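Local coordinates for protein MaoC-like dehydratase (Phytophthora Capsici, PDB 3KH8) that probably acts as a hot dog fold hydro-lyase, adding water to the double bond of enoyl-CoA thioesters or removing it from hydroxyacyl-CoA, as in hydratase 2 enzymes, at residues A[95-98]-A[99-103]; A[167-171]-A[172-176]; A[283-286]-A[287-291]. All blocks are in the same frame, centred on the assembly; numbering follows the deposited sequence.

Contact 1. Residues A[95-98]-A[99-103]; sequences GQSQ and DVVPF
Asp99 and Ser97 meet where the chain turns so that the serine hydroxyl reaches the backbone that follows it. Ser97 OG takes the backbone amide of Asp99, with OG and Asp99 N 3.0 Å apart and an angle of 155° at the hydrogen. A serine oxygen gripping the amide two residues on defines an ST turn. The hydroxyl gets there because it stands anti to its own backbone N (chi1 179°), which swings it beside the carbonyl carbon and toward the onward chain.

Two waters extend this local bonding. One joins Ser97 OG, at 2.6 Å, to Val100 O, at 2.7 Å, to which it donates. The other donates to Asp99 O at 2.6 Å and more weakly to Ser97 O, so one water spans two carbonyls and the other ties the hydroxyl to a carbonyl. Ser97 CB itself packs on Val101 CG2 at 3.8 Å, the apolar part of an otherwise polar turn.

Asp99 brings its CB up to Ser97 OG, while its carboxylate leads away from the serine. Its OD1 makes a short but weak bond to Val100 N at 2.7 Å and also accepts from the backbone N of Arg57 of the second subunit. Gln98, at the corner, offers its carbonyl O to the guanidinium of that same Arg57, which illustrates how a bent loop can turn a carbonyl and a carboxylate toward a dimer interface.

The chain enters the bend from helix 91-94, leaving helical geometry at Gly95 with positive phi. Gly95 is hydrogen-bonded through its backbone to Thr53 on strand 48-54, and Lys94 NZ reaches Ser97 O. Beyond Val101, whose neighbour Val100 packs on Tyr229, the loop runs on toward helix 106-109.

Contact 2. Residues A[167-171]-A[172-176]; sequences FEDGN and GPVAK
Phe167 and Ala175 are joined by a nearly straight bond, Phe167 N to Ala175 O at 2.8 Å. The carbonyl of Phe167 is shared: Val174 N reaches Phe167 O at 2.8 Å and Ala175 N reaches it at 3.3 Å, both from the same face of the carbonyl plane. Two consecutive residues thus face one, a classic beta bulge, and the register slips by one before Glu168 pairs with Pro173.

At the closed end, Asp169 and Gly172 exchange backbone bonds, each 3.1 Å from N to O, across a type I turn. The aspartate tightens this corner further. With CG held between its backbone N and carbonyl carbon (chi1 56°), OD1 accepts from Asn171 N at 3.0 Å, an Asx turn in which the amide comes from above the carboxylate plane. The same oxygen forms a salt bridge with Arg134, which would probably offset its charge.

Packing surrounds these bonds. Val174 CG2 lies 3.8 Å from Phe167 CB, whereas its other branch, CG1, nears the Asp169 carboxylate, the two side chains crossing at about a right angle. The Phe167 ring leads away from the hairpin to meet Tyr50, Ala52, Leu91 and Pro92. Glu168 CB rests 3.4 Å from Gly172 O, and its side chain touches Thr144 and Lys146 of strand 141-154.

Together these features make a tight two-residue beta hairpin linking strands 158-169 and 172-184, adjacent strands in the antiparallel sheet of a hot dog domain.

Contact 3. Residues A[283-286]-A[287-291]; sequences SPCF and PGETI
Glu289 runs alongside Phe286, its chain extended beyond CG and the two side chains pointing the same way. Its OE1 accepts the Phe286 amide (N to OE1 3.0 Å, 165° at the hydrogen), which meets that oxygen from above the carboxylate plane. OE1 also sits at the ring edge, 3.5 Å from Phe286 CD2, with the ring and carboxylate planes 69° apart, an approach consistent with a weak attraction to the ring's edge hydrogens.

A second bond closes the loop in the other direction, from Glu289 N to Phe286 O at 3.0 Å. It spans a type II turn with Pro287 and Gly288 at its corners, Gly288 taking the positive phi that suits glycine. With chi1 -178° turning it away from its own amide, Cys285 SG lies against Ile291 CD1 at 3.9 Å.

Farther out, Arg312 forms a salt bridge with Glu289 OE2, and Lys245 makes a cation-pi contact with the Phe286 ring. The loop leads from strand 274-281 into strand 290-297, and Cys285 and Ile291 pack together on Ile316 of strand 314-324 and Ser254 of helix 251-266.

How the contacts relate
Contacts 1, 2 and 3 follow in series along the chain, each a local bend. Contacts 1 and 2 lie within the hydratase 2 N-terminal region, their centres about 22 Å apart and nearest atoms about 7 Å apart; helix 91-94, which leads into contact 1, also packs on Phe167 of contact 2. Contact 3 belongs to the MaoC-like region, about 25 Å from contact 1 and about 33 Å from contact 2 between centres. Contacts 2 and 3 lie on opposite sides of the chain's centre yet reach one antiparallel sheet, so the continuous sheet ties the two regions into one body, while the loop of contact 1 faces the partner subunit.

Contact 1. Residues A[95-98]-A[99-103]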
# COMPACT_ATOMS: atom_id res chain seq x y z
N GLY A 95 7.31 14.12 -5.42
CA GLY A 95 7.97 15.30 -4.87
C GLY A 95 8.19 15.12 -3.38
O GLY A 95 8.75 14.11 -2.94
N GLN A 96 7.71 16.07 -2.59
CA GLN A 96 7.82 16.01 -1.13
C GLN A 96 6.49 15.71 -0.44
O GLN A 96 6.37 15.80 0.78
CB GLN A 96 8.41 17.31 -0.57
CG GLN A 96 9.91 17.46 -0.77
CD GLN A 96 10.49 18.58 0.08
OE1 GLN A 96 10.20 19.76 -0.13
NE2 GLN A 96 11.33 18.22 1.05
N SER A 97 5.48 15.34 -1.23
CA SER A 97 4.16 15.04 -0.67
C SER A 97 4.09 13.69 0.03
O SER A 97 4.69 12.71 -0.42
CB SER A 97 3.08 15.13 -1.74
OG SER A 97 1.81 14.82 -1.17
N GLN A 98 3.35 13.65 1.13
CA GLN A 98 3.05 12.40 1.82
C GLN A 98 1.58 12.03 1.62
O GLN A 98 1.10 11.03 2.16
CB GLN A 98 3.39 12.52 3.31
CG GLN A 98 4.89 12.58 3.63
CD GLN A 98 5.67 11.32 3.21
OE1 GLN A 98 5.20 10.19 3.36
NE2 GLN A 98 6.87 11.52 2.69
N ASP A 99 0.87 12.84 0.83
CA ASP A 99 -0.56 12.67 0.59
C ASP A 99 -0.82 12.23 -0.86
O ASP A 99 0.13 12.04 -1.63
CB ASP A 99 -1.30 13.98 0.89
CG ASP A 99 -2.79 13.78 1.16
OD1 ASP A 99 -3.29 12.63 1.18
OD2 ASP A 99 -3.48 14.80 1.35
N VAL A 100 -2.09 12.07 -1.22
CA VAL A 100 -2.51 11.90 -2.61
C VAL A 100 -1.94 13.06 -3.44
O VAL A 100 -2.02 14.23 -3.03
CB VAL A 100 -4.06 11.83 -2.73
CG1 VAL A 100 -4.52 11.92 -4.18
CG2 VAL A 100 -4.59 10.55 -2.09
N VAL A 101 -1.33 12.73 -4.57
CA VAL A 101 -0.81 13.73 -5.51
C VAL A 101 -1.74 13.78 -6.72
O VAL A 101 -1.67 12.90 -7.58
CB VAL A 101 0.65 13.42 -5.95
CG1 VAL A 101 1.19 14.50 -6.90
CG2 VAL A 101 1.57 13.27 -4.74
N PRO A 102 -2.62 14.79 -6.79
CA PRO A 102 -3.52 14.90 -7.94
C PRO A 102 -2.75 14.95 -9.27
O PRO A 102 -1.72 15.63 -9.37
CB PRO A 102 -4.28 16.21 -7.68
CG PRO A 102 -4.29 16.30 -6.17
CD PRO A 102 -2.91 15.84 -5.78
N PHE A 103 -3.24 14.21 -10.26
CA PHE A 103 -2.55 14.06 -11.54
C PHE A 103 -2.97 15.16 -12.51
O PHE A 103 -4.16 15.47 -12.61
CB PHE A 103 -2.86 12.67 -12.14
CG PHE A 103 -2.04 12.35 -13.36
CD1 PHE A 103 -0.79 11.75 -13.25
CD2 PHE A 103 -2.52 12.66 -14.63
CE1 PHE A 103 -0.03 11.46 -14.38
CE2 PHE A 103 -1.77 12.37 -15.77
CZ PHE A 103 -0.52 11.77 -15.64
O HOH W 1 2.51 10.99 -1.46
O HOH W 2 -0.13 16.06 -2.43

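Contact 2. Residues A[167-171]-A[172-176]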
# COMPACT_ATOMS: atom_id res chain seq x y z
N PHE A 167 18.77 12.99 -9.99
CA PHE A 167 18.64 13.11 -8.54
C PHE A 167 19.99 13.07 -7.87
O PHE A 167 20.86 12.27 -8.23
CB PHE A 167 17.73 12.02 -7.96
CG PHE A 167 16.27 12.23 -8.24
CD1 PHE A 167 15.59 13.30 -7.66
CD2 PHE A 167 15.58 11.37 -9.08
CE1 PHE A 167 14.24 13.50 -7.92
CE2 PHE A 167 14.23 11.56 -9.35
CZ PHE A 167 13.56 12.63 -8.77
N GLU A 168 20.16 13.94 -6.88
CA GLU A 168 21.40 14.07 -6.13
C GLU A 168 21.13 14.50 -4.69
O GLU A 168 20.08 15.08 -4.40
CB GLU A 168 22.32 15.09 -6.82
CG GLU A 168 21.65 16.44 -7.09
CD GLU A 168 22.56 17.44 -7.79
OE1 GLU A 168 23.45 17.02 -8.56
OE2 GLU A 168 22.37 18.65 -7.57
N ASP A 169 22.06 14.19 -3.80
CA ASP A 169 22.08 14.81 -2.47
C ASP A 169 23.39 15.56 -2.28
O ASP A 169 24.11 15.80 -3.25
CB ASP A 169 21.83 13.78 -1.35
CG ASP A 169 22.81 12.62 -1.37
OD1 ASP A 169 23.89 12.72 -2.00
OD2 ASP A 169 22.50 11.58 -0.75
N GLY A 170 23.70 15.93 -1.03
CA GLY A 170 24.94 16.63 -0.70
C GLY A 170 26.21 15.85 -1.04
O GLY A 170 27.28 16.44 -1.18
N ASN A 171 26.08 14.53 -1.17
CA ASN A 171 27.21 13.66 -1.50
C ASN A 171 27.36 13.36 -3.00
O ASN A 171 28.24 12.59 -3.39
CB ASN A 171 27.14 12.37 -0.69
CG ASN A 171 27.51 12.56 0.76
OD1 ASN A 171 28.62 13.00 1.08
ND2 ASN A 171 26.59 12.23 1.66
N GLY A 172 26.52 13.98 -3.82
CA GLY A 172 26.61 13.83 -5.27
C GLY A 172 25.44 13.10 -5.90
O GLY A 172 24.42 12.88 -5.25
N PRO A 173 25.58 12.72 -7.18
CA PRO A 173 24.51 12.08 -7.97
C PRO A 173 24.07 10.74 -7.36
O PRO A 173 24.90 10.00 -6.84
CB PRO A 173 25.17 11.85 -9.34
CG PRO A 173 26.33 12.79 -9.38
CD PRO A 173 26.82 12.85 -7.96
N VAL A 174 22.77 10.46 -7.42
CA VAL A 174 22.26 9.16 -6.96
C VAL A 174 21.57 8.37 -8.08
O VAL A 174 21.75 7.16 -8.19
CB VAL A 174 21.37 9.24 -5.66
CG1 VAL A 174 22.02 10.13 -4.60
CG2 VAL A 174 19.96 9.72 -5.96
N ALA A 175 20.79 9.07 -8.91
CA ALA A 175 20.06 8.43 -10.02
C ALA A 175 19.83 9.36 -11.20
O ALA A 175 19.61 10.57 -11.03
CB ALA A 175 18.74 7.83 -9.53
N LYS A 176 19.86 8.78 -12.40
CA LYS A 176 19.54 9.49 -13.62
C LYS A 176 18.40 8.76 -14.34
O LYS A 176 18.51 7.56 -14.63
CB LYS A 176 20.78 9.60 -14.51
CG LYS A 176 20.57 10.37 -15.81
CD LYS A 176 21.86 10.41 -16.61
CE LYS A 176 21.62 10.89 -18.02
NZ LYS A 176 22.81 10.68 -18.89

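Contact 3. Residues A[283-286]-A[287-291]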
# COMPACT_ATOMS: atom_id res chain seq x y z
N SER A 283 2.62 -2.34 -25.39
CA SER A 283 1.17 -2.53 -25.35
C SER A 283 0.68 -2.54 -23.90
O SER A 283 1.49 -2.74 -22.98
CB SER A 283 0.76 -3.81 -26.09
OG SER A 283 1.08 -4.97 -25.33
N PRO A 284 -0.63 -2.32 -23.68
CA PRO A 284 -1.08 -2.19 -22.30
C PRO A 284 -1.27 -3.51 -21.57
O PRO A 284 -1.50 -4.55 -22.20
CB PRO A 284 -2.41 -1.44 -22.43
CG PRO A 284 -2.91 -1.81 -23.78
CD PRO A 284 -1.70 -1.99 -24.64
N CYS A 285 -1.17 -3.45 -20.25
CA CYS A 285 -1.43 -4.57 -19.36
C CYS A 285 -2.68 -4.26 -18.53
O CYS A 285 -2.92 -3.10 -18.18
CB CYS A 285 -0.23 -4.77 -18.43
SG CYS A 285 -0.34 -6.16 -17.30
N PHE A 286 -3.47 -5.28 -18.23
CA PHE A 286 -4.64 -5.10 -17.39
C PHE A 286 -4.40 -5.72 -16.02
O PHE A 286 -3.90 -6.84 -15.92
CB PHE A 286 -5.89 -5.68 -18.07
CG PHE A 286 -6.19 -5.07 -19.40
CD1 PHE A 286 -6.78 -3.81 -19.49
CD2 PHE A 286 -5.84 -5.73 -20.58
CE1 PHE A 286 -7.05 -3.24 -20.73
CE2 PHE A 286 -6.10 -5.17 -21.82
CZ PHE A 286 -6.71 -3.91 -21.89
N PRO A 287 -4.75 -4.98 -14.95
CA PRO A 287 -4.56 -5.54 -13.61
C PRO A 287 -5.29 -6.87 -13.50
O PRO A 287 -6.44 -6.98 -13.94
CB PRO A 287 -5.22 -4.49 -12.69
CG PRO A 287 -5.32 -3.25 -13.51
CD PRO A 287 -5.49 -3.70 -14.93
N GLY A 288 -4.62 -7.87 -12.95
CA GLY A 288 -5.17 -9.23 -12.91
C GLY A 288 -4.47 -10.18 -13.86
O GLY A 288 -4.55 -11.40 -13.69
N GLU A 289 -3.80 -9.64 -14.87
CA GLU A 289 -3.08 -10.45 -15.84
C GLU A 289 -1.73 -10.91 -15.31
O GLU A 289 -1.15 -10.27 -14.41
CB GLU A 289 -2.93 -9.70 -17.17
CG GLU A 289 -4.26 -9.44 -17.87
CD GLU A 289 -4.11 -8.90 -19.28
OE1 GLU A 289 -3.31 -7.96 -19.50
OE2 GLU A 289 -4.81 -9.40 -20.17
N THR A 290 -1.23 -12.02 -15.86
CA THR A 290 0.05 -12.59 -15.46
C THR A 290 1.17 -12.02 -16.32
O THR A 290 1.13 -12.10 -17.56
CB THR A 290 0.04 -14.13 -15.57
OG1 THR A 290 -1.05 -14.65 -14.79
CG2 THR A 290 1.35 -14.73 -15.06
N ILE A 291 2.17 -11.43 -15.66
CA ILE A 291 3.32 -10.86 -16.36
C ILE A 291 4.50 -11.82 -16.34
O ILE A 291 5.04 -12.13 -15.27
CB ILE A 291 3.74 -9.49 -15.76
CG1 ILE A 291 2.62 -8.45 -15.94
CG2 ILE A 291 5.06 -9.00 -16.41
CD1 ILE A 291 2.88 -7.10 -15.23